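Local structure of isoaspartyl dipeptidase (Fervidobacterium islandicum, 7CDH) at residues Phe354-Glu359 with Ile364-Ser369; Asp84-Gly89 with Glu372-Asp377; Thr263-Ile268 with Ile314-Glu319; Lys340-Lys343 with Gly349-Ala352; Glu270-Gly275 with Gly321-Glu326. The protein probably hydrolyses isoaspartyl dipeptides as a zinc-dependent M38 metallopeptidase of the amidohydrolase family, a role linked to protein repair. All coordinates share one frame; numbering follows the deposited sequence.

Contact 1: residues Phe354-Glu359 with Ile364-Ser369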
# COMPACT_ATOMS: atom_id res chain seq x y z
N PHE A 354 22.90 -40.66 -10.74
CA PHE A 354 22.76 -42.06 -11.23
C PHE A 354 21.97 -42.92 -10.25
O PHE A 354 21.99 -42.63 -9.05
CB PHE A 354 24.10 -42.78 -11.31
CG PHE A 354 25.25 -42.01 -11.90
CD1 PHE A 354 25.15 -41.42 -13.15
CD2 PHE A 354 26.46 -41.93 -11.24
CE1 PHE A 354 26.20 -40.69 -13.68
CE2 PHE A 354 27.53 -41.23 -11.79
CZ PHE A 354 27.39 -40.62 -13.01
N ILE A 355 21.29 -43.95 -10.74
CA ILE A 355 20.80 -45.05 -9.88
C ILE A 355 21.42 -46.36 -10.39
O ILE A 355 21.74 -46.51 -11.58
CB ILE A 355 19.26 -45.12 -9.80
CG1 ILE A 355 18.61 -45.37 -11.16
CG2 ILE A 355 18.70 -43.88 -9.13
CD1 ILE A 355 17.13 -45.72 -11.10
N LEU A 356 21.63 -47.27 -9.47
CA LEU A 356 22.12 -48.63 -9.77
C LEU A 356 20.99 -49.58 -9.44
O LEU A 356 20.48 -49.56 -8.32
CB LEU A 356 23.37 -48.87 -8.93
CG LEU A 356 24.62 -48.15 -9.44
CD1 LEU A 356 25.66 -48.06 -8.35
CD2 LEU A 356 25.19 -48.88 -10.65
N VAL A 357 20.56 -50.32 -10.44
CA VAL A 357 19.42 -51.27 -10.33
C VAL A 357 19.96 -52.69 -10.46
O VAL A 357 20.96 -52.92 -11.15
CB VAL A 357 18.42 -50.86 -11.41
CG1 VAL A 357 17.34 -51.89 -11.61
CG2 VAL A 357 17.84 -49.50 -11.05
N ASP A 358 19.38 -53.62 -9.73
CA ASP A 358 19.71 -55.06 -9.86
C ASP A 358 19.13 -55.57 -11.19
O ASP A 358 17.93 -55.34 -11.43
CB ASP A 358 19.17 -55.80 -8.64
CG ASP A 358 19.60 -57.24 -8.63
OD1 ASP A 358 18.99 -58.04 -9.40
OD2 ASP A 358 20.57 -57.53 -7.88
N GLU A 359 19.93 -56.20 -12.06
CA GLU A 359 19.48 -56.58 -13.43
C GLU A 359 18.42 -57.68 -13.36
O GLU A 359 17.61 -57.74 -14.28
CB GLU A 359 20.66 -56.96 -14.31
CG GLU A 359 21.38 -58.23 -13.86
CD GLU A 359 22.58 -58.63 -14.70
OE1 GLU A 359 22.86 -57.94 -15.72
OE2 GLU A 359 23.22 -59.65 -14.34
N ILE A 364 16.09 -50.86 -6.75
CA ILE A 364 17.12 -49.78 -6.64
C ILE A 364 18.07 -50.18 -5.50
O ILE A 364 17.60 -50.42 -4.38
CB ILE A 364 16.48 -48.38 -6.47
CG1 ILE A 364 15.82 -47.91 -7.76
CG2 ILE A 364 17.52 -47.36 -6.00
CD1 ILE A 364 14.67 -47.00 -7.53
N VAL A 365 19.37 -50.26 -5.76
CA VAL A 365 20.32 -50.69 -4.69
C VAL A 365 21.32 -49.57 -4.43
O VAL A 365 21.91 -49.57 -3.36
CB VAL A 365 21.02 -52.03 -5.02
CG1 VAL A 365 20.02 -53.17 -5.17
CG2 VAL A 365 21.89 -51.93 -6.26
N SER A 366 21.58 -48.69 -5.39
CA SER A 366 22.44 -47.53 -5.07
C SER A 366 21.95 -46.28 -5.78
O SER A 366 21.31 -46.38 -6.85
CB SER A 366 23.88 -47.88 -5.31
OG SER A 366 24.25 -48.94 -4.46
N VAL A 367 22.16 -45.13 -5.14
CA VAL A 367 21.65 -43.82 -5.61
C VAL A 367 22.75 -42.79 -5.41
O VAL A 367 23.24 -42.69 -4.30
CB VAL A 367 20.37 -43.38 -4.90
CG1 VAL A 367 19.88 -42.07 -5.47
CG2 VAL A 367 19.30 -44.44 -5.03
N ILE A 368 23.10 -42.11 -6.49
CA ILE A 368 24.22 -41.13 -6.52
C ILE A 368 23.67 -39.80 -7.03
O ILE A 368 22.90 -39.80 -8.01
CB ILE A 368 25.36 -41.70 -7.37
CG1 ILE A 368 25.80 -43.07 -6.83
CG2 ILE A 368 26.54 -40.75 -7.44
CD1 ILE A 368 26.96 -43.66 -7.58
N SER A 369 23.99 -38.71 -6.31
CA SER A 369 23.57 -37.32 -6.64
C SER A 369 24.77 -36.42 -6.44
O SER A 369 25.37 -36.48 -5.37
CB SER A 369 22.41 -36.88 -5.81
OG SER A 369 21.95 -35.61 -6.24
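F354 and I368 pair through two backbone bonds, F354 N to I368 O and I368 N back to F354 O (2.8 Å). At the next hydrogen-bonded pair, L356 N gives a nearly straight bond to S366 O at 2.8 Å, with an N-H...O angle of 170°. L356 O then takes two donors, V365 N at 2.9 Å and S366 N at 3.2 Å. Two consecutive residues facing L356 make a classic beta bulge in the antiparallel hairpin 354-358/364-369, and beyond it the register moves on by one, so that V357 pairs with I364. The extra residue, V365, points to neither face of the sheet; its CG2 rests against L356 O. On one face L356 CD1 lies over S366 CB at 3.5 Å, and F354 CD2 meets I368 CG2 obliquely at 4.0 Å. On the other, I355 CG2 and V367 CG2 run side by side at 4.2 Å, while I364 CG1 touches V357 CG2. S366 OG (chi1 -62°) donates to V365 O and also bonds with Y46 OH and D377 N. Strand 51-59 flanks the hairpin along 354-358, strand 372-376 along 364-369, and W311 of helix 309-318 packs on V357 and I364.

Contact 2: residues Asp84-Gly89 with Glu372-Asp377; sequences DCIRSG and EFLMKD
I86 lays its branched side chain over L374 and M375, bringing the end of helix 82-86 against the bulged strand 372-376. The bulge is of the classic kind, L374 and M375 both facing V367 of the neighbouring strand, and it presents two consecutive side chains to the same isoleucine. The I86 methyl CG2 stands anti to its backbone N, with CG1 beside that N (chi1 -61°), which leaves CG2 at both M375 and L374 and the CG1-CD1 branch along L374. CG2 reaches M375 CB at 3.6 Å and L374 CB at 3.8 Å, and CD1 also lies 3.8 Å from L374 CB. The I86 and L374 side chains cross at about a right angle, I86 CG1 coming 4.0 Å from L374 CD1. No hydrogen bond joins the two segments, and the three buried side chains meet by aliphatic packing alone. M380 of strand 379-380 extends the patch by touching I86. Behind I86 the helix closes in a Schellman motif, where G89, with positive phi, gives its N-H to I86 O. Separately, the S88 side chain donates from OG to D84 O at 3.0 Å. M375 is extended as far as SD and then bends at chi3 (59°), which sets its CE methyl 4.1 Å from I86 O.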
# COMPACT_ATOMS: atom_id res chain seq x y z
N ASP A 84 12.57 -41.01 1.44
CA ASP A 84 11.57 -41.52 0.46
C ASP A 84 12.15 -41.43 -0.96
O ASP A 84 11.96 -42.36 -1.78
CB ASP A 84 10.31 -40.66 0.37
CG ASP A 84 9.06 -41.16 1.07
OD1 ASP A 84 9.16 -41.61 2.24
OD2 ASP A 84 7.96 -41.04 0.45
N CYS A 85 12.75 -40.27 -1.25
CA CYS A 85 13.36 -39.94 -2.56
C CYS A 85 14.46 -40.95 -2.88
O CYS A 85 14.41 -41.57 -3.94
CB CYS A 85 13.93 -38.52 -2.54
SG CYS A 85 12.63 -37.27 -2.58
N ILE A 86 15.42 -41.07 -1.96
CA ILE A 86 16.63 -41.90 -2.13
C ILE A 86 16.21 -43.34 -2.47
O ILE A 86 16.68 -43.89 -3.48
CB ILE A 86 17.52 -41.79 -0.87
CG1 ILE A 86 17.96 -40.33 -0.65
CG2 ILE A 86 18.72 -42.71 -0.96
CD1 ILE A 86 18.69 -40.08 0.66
N ARG A 87 15.30 -43.94 -1.70
CA ARG A 87 14.97 -45.37 -1.89
C ARG A 87 13.94 -45.52 -3.02
O ARG A 87 13.54 -46.67 -3.30
CB ARG A 87 14.60 -46.01 -0.54
CG ARG A 87 13.11 -46.11 -0.23
CD ARG A 87 12.84 -46.65 1.17
NE ARG A 87 14.03 -47.22 1.81
CZ ARG A 87 14.62 -46.75 2.91
NH1 ARG A 87 15.70 -47.35 3.38
NH2 ARG A 87 14.12 -45.70 3.56
N SER A 88 13.53 -44.43 -3.67
CA SER A 88 12.66 -44.48 -4.87
C SER A 88 13.43 -44.04 -6.14
O SER A 88 12.79 -43.94 -7.19
CB SER A 88 11.41 -43.68 -4.62
OG SER A 88 10.60 -44.31 -3.62
N GLY A 89 14.74 -43.77 -6.04
CA GLY A 89 15.60 -43.44 -7.18
C GLY A 89 15.44 -42.03 -7.72
O GLY A 89 16.05 -41.73 -8.74
N GLU A 372 27.85 -38.06 -4.93
CA GLU A 372 27.84 -38.55 -3.53
C GLU A 372 26.87 -39.73 -3.48
O GLU A 372 25.81 -39.67 -4.14
CB GLU A 372 27.52 -37.39 -2.57
CG GLU A 372 26.88 -37.81 -1.24
CD GLU A 372 26.28 -36.71 -0.34
OE1 GLU A 372 26.28 -35.52 -0.75
OE2 GLU A 372 25.80 -37.06 0.77
N PHE A 373 27.22 -40.78 -2.75
CA PHE A 373 26.31 -41.93 -2.50
C PHE A 373 25.30 -41.49 -1.45
O PHE A 373 25.70 -41.27 -0.31
CB PHE A 373 27.08 -43.16 -2.04
CG PHE A 373 27.78 -43.90 -3.15
CD1 PHE A 373 27.13 -44.89 -3.85
CD2 PHE A 373 29.08 -43.58 -3.50
CE1 PHE A 373 27.75 -45.55 -4.89
CE2 PHE A 373 29.70 -44.24 -4.55
CZ PHE A 373 29.03 -45.21 -5.25
N LEU A 374 24.05 -41.32 -1.85
CA LEU A 374 22.91 -41.16 -0.91
C LEU A 374 22.55 -42.55 -0.40
O LEU A 374 22.09 -42.65 0.74
CB LEU A 374 21.73 -40.52 -1.64
CG LEU A 374 22.03 -39.20 -2.35
CD1 LEU A 374 20.75 -38.59 -2.91
CD2 LEU A 374 22.73 -38.21 -1.40
N MET A 375 22.72 -43.57 -1.24
CA MET A 375 22.46 -44.99 -0.89
C MET A 375 23.49 -45.89 -1.60
O MET A 375 23.76 -45.68 -2.82
CB MET A 375 21.05 -45.43 -1.27
CG MET A 375 20.69 -46.74 -0.61
SD MET A 375 18.96 -47.22 -0.81
CE MET A 375 18.85 -47.28 -2.59
N LYS A 376 24.11 -46.78 -0.83
CA LYS A 376 25.14 -47.75 -1.27
C LYS A 376 24.70 -49.13 -0.77
O LYS A 376 24.65 -49.33 0.48
CB LYS A 376 26.52 -47.37 -0.75
CG LYS A 376 27.66 -47.98 -1.54
CD LYS A 376 29.03 -47.81 -0.91
CE LYS A 376 29.79 -46.64 -1.49
NZ LYS A 376 30.92 -46.26 -0.61
N ASP A 377 24.29 -49.98 -1.71
CA ASP A 377 23.97 -51.41 -1.45
C ASP A 377 22.92 -51.48 -0.34
O ASP A 377 23.19 -52.14 0.68
CB ASP A 377 25.25 -52.19 -1.10
CG ASP A 377 26.22 -52.26 -2.27
OD1 ASP A 377 25.77 -52.60 -3.38
OD2 ASP A 377 27.42 -51.94 -2.06

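Contact 3: residues Thr263-Ile268 with Ile314-Glu319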
# COMPACT_ATOMS: atom_id res chain seq x y z
N THR A 263 -5.26 -46.21 -17.83
CA THR A 263 -4.23 -45.81 -16.87
C THR A 263 -3.08 -45.13 -17.60
O THR A 263 -3.07 -45.13 -18.84
CB THR A 263 -3.74 -47.02 -16.10
OG1 THR A 263 -2.92 -47.72 -17.04
CG2 THR A 263 -4.89 -47.84 -15.57
N THR A 264 -2.17 -44.57 -16.81
CA THR A 264 -0.87 -44.03 -17.27
C THR A 264 -0.11 -45.11 -18.06
O THR A 264 0.53 -44.76 -19.05
CB THR A 264 -0.13 -43.40 -16.07
OG1 THR A 264 -0.85 -42.20 -15.80
CG2 THR A 264 1.31 -43.05 -16.37
N ILE A 265 -0.17 -46.38 -17.65
CA ILE A 265 0.49 -47.49 -18.41
C ILE A 265 -0.07 -47.52 -19.85
O ILE A 265 0.74 -47.51 -20.81
CB ILE A 265 0.33 -48.87 -17.73
CG1 ILE A 265 0.54 -48.86 -16.21
CG2 ILE A 265 1.28 -49.85 -18.39
CD1 ILE A 265 1.90 -48.39 -15.79
N ASP A 266 -1.39 -47.54 -20.02
CA ASP A 266 -2.03 -47.53 -21.36
C ASP A 266 -1.56 -46.28 -22.09
O ASP A 266 -1.18 -46.37 -23.28
CB ASP A 266 -3.55 -47.59 -21.26
CG ASP A 266 -4.02 -48.84 -20.53
OD1 ASP A 266 -3.51 -49.96 -20.86
OD2 ASP A 266 -4.88 -48.68 -19.60
N ALA A 267 -1.59 -45.14 -21.42
CA ALA A 267 -1.23 -43.84 -22.01
C ALA A 267 0.19 -43.91 -22.60
O ALA A 267 0.39 -43.48 -23.75
CB ALA A 267 -1.37 -42.77 -20.95
N ILE A 268 1.14 -44.43 -21.85
CA ILE A 268 2.58 -44.46 -22.26
C ILE A 268 2.73 -45.40 -23.48
O ILE A 268 3.57 -45.11 -24.38
CB ILE A 268 3.46 -44.89 -21.07
CG1 ILE A 268 3.54 -43.76 -20.05
CG2 ILE A 268 4.85 -45.36 -21.52
CD1 ILE A 268 4.24 -44.14 -18.78
N ILE A 314 7.62 -47.02 -14.19
CA ILE A 314 8.63 -47.49 -15.17
C ILE A 314 8.64 -49.04 -15.20
O ILE A 314 8.64 -49.62 -16.31
CB ILE A 314 10.00 -46.89 -14.84
CG1 ILE A 314 10.01 -45.39 -15.12
CG2 ILE A 314 11.12 -47.60 -15.60
CD1 ILE A 314 11.19 -44.68 -14.50
N ARG A 315 8.62 -49.69 -14.04
CA ARG A 315 8.62 -51.17 -13.93
C ARG A 315 7.33 -51.72 -14.56
O ARG A 315 7.41 -52.78 -15.21
CB ARG A 315 8.79 -51.61 -12.48
CG ARG A 315 10.23 -51.51 -12.00
CD ARG A 315 10.40 -52.08 -10.62
NE ARG A 315 10.38 -53.53 -10.70
CZ ARG A 315 10.72 -54.36 -9.70
NH1 ARG A 315 11.11 -53.89 -8.53
NH2 ARG A 315 10.66 -55.68 -9.90
N LYS A 316 6.19 -51.04 -14.44
CA LYS A 316 4.93 -51.57 -15.03
C LYS A 316 4.99 -51.48 -16.56
O LYS A 316 4.37 -52.33 -17.22
CB LYS A 316 3.69 -50.88 -14.48
CG LYS A 316 3.24 -51.35 -13.10
CD LYS A 316 3.17 -52.84 -12.91
CE LYS A 316 2.22 -53.24 -11.79
NZ LYS A 316 2.66 -54.46 -11.07
N VAL A 317 5.69 -50.50 -17.11
CA VAL A 317 5.77 -50.32 -18.59
C VAL A 317 6.74 -51.39 -19.17
O VAL A 317 6.39 -52.00 -20.19
CB VAL A 317 6.13 -48.87 -18.97
CG1 VAL A 317 6.22 -48.68 -20.49
CG2 VAL A 317 5.12 -47.90 -18.39
N LEU A 318 7.84 -51.68 -18.48
CA LEU A 318 8.81 -52.71 -18.89
C LEU A 318 8.09 -54.05 -19.05
O LEU A 318 8.30 -54.72 -20.09
CB LEU A 318 9.93 -52.81 -17.85
CG LEU A 318 10.87 -51.62 -17.76
CD1 LEU A 318 11.93 -51.86 -16.69
CD2 LEU A 318 11.49 -51.28 -19.11
N GLU A 319 7.27 -54.43 -18.07
CA GLU A 319 6.46 -55.68 -18.06
C GLU A 319 5.48 -55.75 -19.24
O GLU A 319 4.81 -56.78 -19.38
CB GLU A 319 5.64 -55.77 -16.76
CG GLU A 319 6.48 -55.96 -15.51
CD GLU A 319 5.71 -55.96 -14.19
OE1 GLU A 319 4.42 -55.99 -14.21
OE2 GLU A 319 6.40 -55.94 -13.14
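I265 packs helix 264-273 against helix 309-318, whose short segments cross at -58° with axes 9.9 Å apart. Both belong to the helical layer of the metal-dependent amidohydrolase barrel. From CB the side chain divides: CG2, anti to the backbone N, lies 4.1 Å from K316 O, while CG1 takes the branch beside that N (chi1 -43°) and comes equally near K316 CB. At the tip, CD1 lies against K316 CB and also meets V317 CG2 at 4.2 Å. I265 and K316 cross at a slant, whereas I265 and V317 lie alongside one another, running opposite ways. One turn on, I268 repeats the approach: its CG2 is 3.7 Å from V317 CG1, its CD1 3.9 Å from V317 CG2, and the two side chains stand roughly at right angles. V317 thus puts both methyls against I268 and shares one of them with I265. Only the beginning of K316 belongs to this apolar patch; bends at chi2 and chi4 lead its amine away to a bound glycerol and a long salt bridge with E319. Inward, L247 and I282 of strands 245-248 and 280-283 lie against I268, and V327 covers V317 from helix 324-327. Helix 264-273 opens with a capping box, in which D266 N bonds weakly to T263 OG1 and T263 N donates to D266 OD2 at 3.1 Å, on the anti side of the carboxylate and tilted from its plane.

Contact 4: residues Lys340-Lys343 with Gly349-Ala352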
# COMPACT_ATOMS: atom_id res chain seq x y z
N LYS A 340 15.20 -27.45 -19.01
CA LYS A 340 16.57 -27.07 -19.47
C LYS A 340 17.61 -27.41 -18.40
O LYS A 340 18.37 -26.51 -18.00
CB LYS A 340 16.65 -25.59 -19.85
CG LYS A 340 15.62 -25.12 -20.86
CD LYS A 340 16.14 -24.95 -22.27
CE LYS A 340 15.11 -24.36 -23.22
NZ LYS A 340 14.56 -23.08 -22.71
N LEU A 341 17.62 -28.66 -17.93
CA LEU A 341 18.59 -29.12 -16.91
C LEU A 341 19.71 -29.93 -17.57
O LEU A 341 19.43 -30.71 -18.48
CB LEU A 341 17.86 -29.96 -15.87
CG LEU A 341 16.66 -29.30 -15.22
CD1 LEU A 341 15.98 -30.25 -14.26
CD2 LEU A 341 17.06 -28.00 -14.52
N ASN A 342 20.92 -29.83 -17.04
CA ASN A 342 22.05 -30.70 -17.41
C ASN A 342 21.93 -31.98 -16.58
O ASN A 342 22.89 -32.35 -15.91
CB ASN A 342 23.35 -29.89 -17.43
CG ASN A 342 23.32 -28.98 -18.65
OD1 ASN A 342 23.22 -27.76 -18.52
ND2 ASN A 342 23.26 -29.57 -19.84
N LYS A 343 20.83 -32.69 -16.76
CA LYS A 343 20.53 -33.96 -16.05
C LYS A 343 19.93 -34.96 -17.05
O LYS A 343 19.73 -34.59 -18.22
CB LYS A 343 19.61 -33.66 -14.87
CG LYS A 343 20.16 -32.64 -13.90
CD LYS A 343 19.42 -32.60 -12.58
CE LYS A 343 20.06 -31.63 -11.61
NZ LYS A 343 21.34 -32.15 -11.07
N GLY A 349 30.57 -34.28 -18.72
CA GLY A 349 30.20 -32.88 -18.40
C GLY A 349 28.79 -32.74 -17.81
O GLY A 349 28.53 -31.71 -17.20
N GLN A 350 27.92 -33.73 -18.02
CA GLN A 350 26.64 -33.92 -17.34
C GLN A 350 26.89 -34.14 -15.84
O GLN A 350 28.00 -34.54 -15.45
CB GLN A 350 25.90 -35.08 -18.01
CG GLN A 350 25.55 -34.83 -19.48
CD GLN A 350 24.50 -33.76 -19.74
OE1 GLN A 350 23.83 -33.26 -18.84
NE2 GLN A 350 24.32 -33.42 -21.01
N ASP A 351 25.88 -33.87 -15.01
CA ASP A 351 25.99 -33.93 -13.53
C ASP A 351 25.90 -35.41 -13.15
O ASP A 351 25.12 -36.15 -13.80
CB ASP A 351 24.94 -33.04 -12.86
CG ASP A 351 25.17 -31.54 -13.06
OD1 ASP A 351 26.06 -30.99 -12.37
OD2 ASP A 351 24.48 -30.92 -13.91
N ALA A 352 26.67 -35.81 -12.13
CA ALA A 352 26.85 -37.22 -11.72
C ALA A 352 25.66 -37.64 -10.86
O ALA A 352 25.87 -37.93 -9.66
CB ALA A 352 28.17 -37.41 -11.01
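N342 O faces the chain at Q350 and D351, and D351 N donates to it in a weak but fairly straight bond (3.5 Å, N-H...O angle 162°). This weak bond is the one clear backbone link between 340-343 and 349-352. The Q350 side-chain amide, bent at chi2, comes round toward the N342 carbonyl as well; it crosses the N342 side chain at about a right angle, with the amide planes 44° apart. N342 is the centre of an inverse gamma turn in the loop between helix 333-339 and strand 354-358, closed by a weak bond from K343 N to L341 O at 3.0 Å; this turn directs the N342 carbonyl to the returning chain. L341 O is also hydrogen-bonded to a bound glycerol, probably from the crystallisation liquor. K343 runs extended to CE and bends at chi4 (-73°), which brings NZ to 4.1 Å from D351 CB. The distance from K343 NZ to D351 OD2, 4.4 Å, is beyond a salt bridge, though the opposite charges may still attract. The firm partner of K343 NZ is D353, through a salt bridge, with a weak bond to N122 besides. Outside the two segments, the backbone of G349 and Q350 bonds to V27, and that of A352 to H25 and G371.

Contact 5: residues Glu270-Gly275 with Gly321-Glu326; sequences EAYENG and GLPLAE
The C-terminal end of helix 264-273 meets the loop leading into helix 324-327 at the surface of the amidohydrolase domain, and Y272 makes every contact from 270-275. Its CG stands anti to the backbone N (chi1 -174°), which sends the ring across to L322, P323 and E326. Over one face lies the L322 methyl CD2, 4.0 Å from the ring centroid and 30° off the normal, a CH-pi contact; the same methyl is 3.6 Å from Y272 CD2. At the far end P323 approaches obliquely, its CD 3.3 Å from Y272 OH and 3.9 Å from Y272 CZ. E326 comes to the ring's edge: E326 OE2 lies in the ring plane 3.8 Å from Y272 CE1, with the carboxylate turned 38° to the ring and the two side chains crossing at about a right angle. No hydrogen bond crosses this contact. P323 is the N-cap residue of helix 324-327. Beyond Y272, helix 264-273 ends in a Schellman motif with G275 as C-prime, while N274 ND2 donates to E270 O at 2.7 Å. An acidic oxygen at the ring edge, where the aromatic hydrogens carry slight positive charge, is probably mildly favourable, and E326 OE2 also has a long, weak ion pair with K329; across these two segments the rest is apolar and van der Waals contact.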
# COMPACT_ATOMS: atom_id res chain seq x y z
N GLU A 270 0.36 -46.23 -25.73
CA GLU A 270 -0.22 -45.53 -26.90
C GLU A 270 0.78 -44.50 -27.40
O GLU A 270 0.92 -44.39 -28.62
CB GLU A 270 -1.55 -44.89 -26.54
CG GLU A 270 -2.21 -44.21 -27.73
CD GLU A 270 -3.67 -43.82 -27.52
OE1 GLU A 270 -4.27 -44.31 -26.53
OE2 GLU A 270 -4.20 -43.03 -28.34
N ALA A 271 1.46 -43.75 -26.52
CA ALA A 271 2.33 -42.65 -26.98
C ALA A 271 3.50 -43.23 -27.77
O ALA A 271 3.88 -42.62 -28.80
CB ALA A 271 2.76 -41.76 -25.84
N TYR A 272 4.04 -44.37 -27.32
CA TYR A 272 5.16 -45.13 -27.97
C TYR A 272 4.78 -45.62 -29.38
O TYR A 272 5.52 -45.31 -30.35
CB TYR A 272 5.55 -46.33 -27.10
CG TYR A 272 6.76 -47.10 -27.54
CD1 TYR A 272 8.01 -46.51 -27.68
CD2 TYR A 272 6.68 -48.47 -27.74
CE1 TYR A 272 9.14 -47.24 -28.04
CE2 TYR A 272 7.79 -49.22 -28.10
CZ TYR A 272 9.02 -48.61 -28.25
OH TYR A 272 10.07 -49.39 -28.59
N GLU A 273 3.68 -46.36 -29.50
CA GLU A 273 3.16 -46.91 -30.78
C GLU A 273 2.97 -45.79 -31.80
O GLU A 273 3.13 -46.08 -33.02
CB GLU A 273 1.83 -47.63 -30.58
CG GLU A 273 1.98 -49.00 -29.95
CD GLU A 273 0.66 -49.56 -29.44
OE1 GLU A 273 -0.41 -49.10 -29.93
OE2 GLU A 273 0.70 -50.43 -28.53
N ASN A 274 2.68 -44.56 -31.34
CA ASN A 274 2.41 -43.39 -32.21
C ASN A 274 3.62 -42.46 -32.30
O ASN A 274 3.46 -41.38 -32.84
CB ASN A 274 1.09 -42.77 -31.79
CG ASN A 274 0.01 -43.80 -31.98
OD1 ASN A 274 -0.38 -44.09 -33.11
ND2 ASN A 274 -0.43 -44.44 -30.91
N GLY A 275 4.81 -42.88 -31.87
CA GLY A 275 6.04 -42.07 -31.96
C GLY A 275 5.97 -40.73 -31.21
O GLY A 275 6.62 -39.77 -31.70
N GLY A 321 6.74 -55.07 -22.29
CA GLY A 321 7.70 -55.35 -23.36
C GLY A 321 8.46 -54.15 -23.90
O GLY A 321 9.43 -54.42 -24.69
N LEU A 322 8.11 -52.90 -23.53
CA LEU A 322 8.84 -51.68 -24.01
C LEU A 322 10.28 -51.74 -23.54
O LEU A 322 10.57 -52.22 -22.47
CB LEU A 322 8.17 -50.40 -23.53
CG LEU A 322 6.96 -49.97 -24.36
CD1 LEU A 322 5.74 -50.82 -24.01
CD2 LEU A 322 6.66 -48.47 -24.19
N PRO A 323 11.25 -51.33 -24.38
CA PRO A 323 12.66 -51.32 -24.01
C PRO A 323 13.02 -50.21 -23.00
O PRO A 323 12.51 -49.12 -23.10
CB PRO A 323 13.41 -51.12 -25.35
CG PRO A 323 12.41 -50.48 -26.29
CD PRO A 323 11.03 -50.83 -25.75
N LEU A 324 13.90 -50.51 -22.06
CA LEU A 324 14.29 -49.64 -20.95
C LEU A 324 14.87 -48.33 -21.49
O LEU A 324 14.50 -47.27 -20.99
CB LEU A 324 15.26 -50.38 -20.04
CG LEU A 324 15.72 -49.58 -18.82
CD1 LEU A 324 14.52 -49.10 -17.99
CD2 LEU A 324 16.65 -50.42 -17.97
N ALA A 325 15.70 -48.36 -22.52
CA ALA A 325 16.28 -47.11 -23.09
C ALA A 325 15.17 -46.13 -23.49
O ALA A 325 15.42 -44.91 -23.49
CB ALA A 325 17.18 -47.43 -24.26
N GLU A 326 14.01 -46.64 -23.85
CA GLU A 326 12.88 -45.83 -24.36
C GLU A 326 12.03 -45.37 -23.17
O GLU A 326 11.71 -44.17 -23.11
CB GLU A 326 12.09 -46.64 -25.39
CG GLU A 326 12.79 -46.74 -26.74
CD GLU A 326 12.90 -45.42 -27.50
OE1 GLU A 326 13.98 -45.16 -28.10
OE2 GLU A 326 11.90 -44.64 -27.50

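How the contacts relate
Contacts 1, 2 and 3 are largely buried, whereas contacts 4 and 5 lie at the surface. Contacts 1 and 2 share one sheet: strands 364-369 and 372-376 are neighbours, and V367 links them through backbone bonds to L374 and M375. Contacts 3 and 5 both use helix 264-273, pairing it with helix 309-318 and then with the loop and start of helix 324-327; V317 CG1 touches L322 CD2 where they join. Contact 4 precedes the hairpin in sequence and reaches it where A352 O meets I368 CG2. Backbone hydrogen bonds dominate contact 1, aliphatic packing contacts 2 and 3, a single weak bond among polar groups contact 4, and an aromatic ring contact 5.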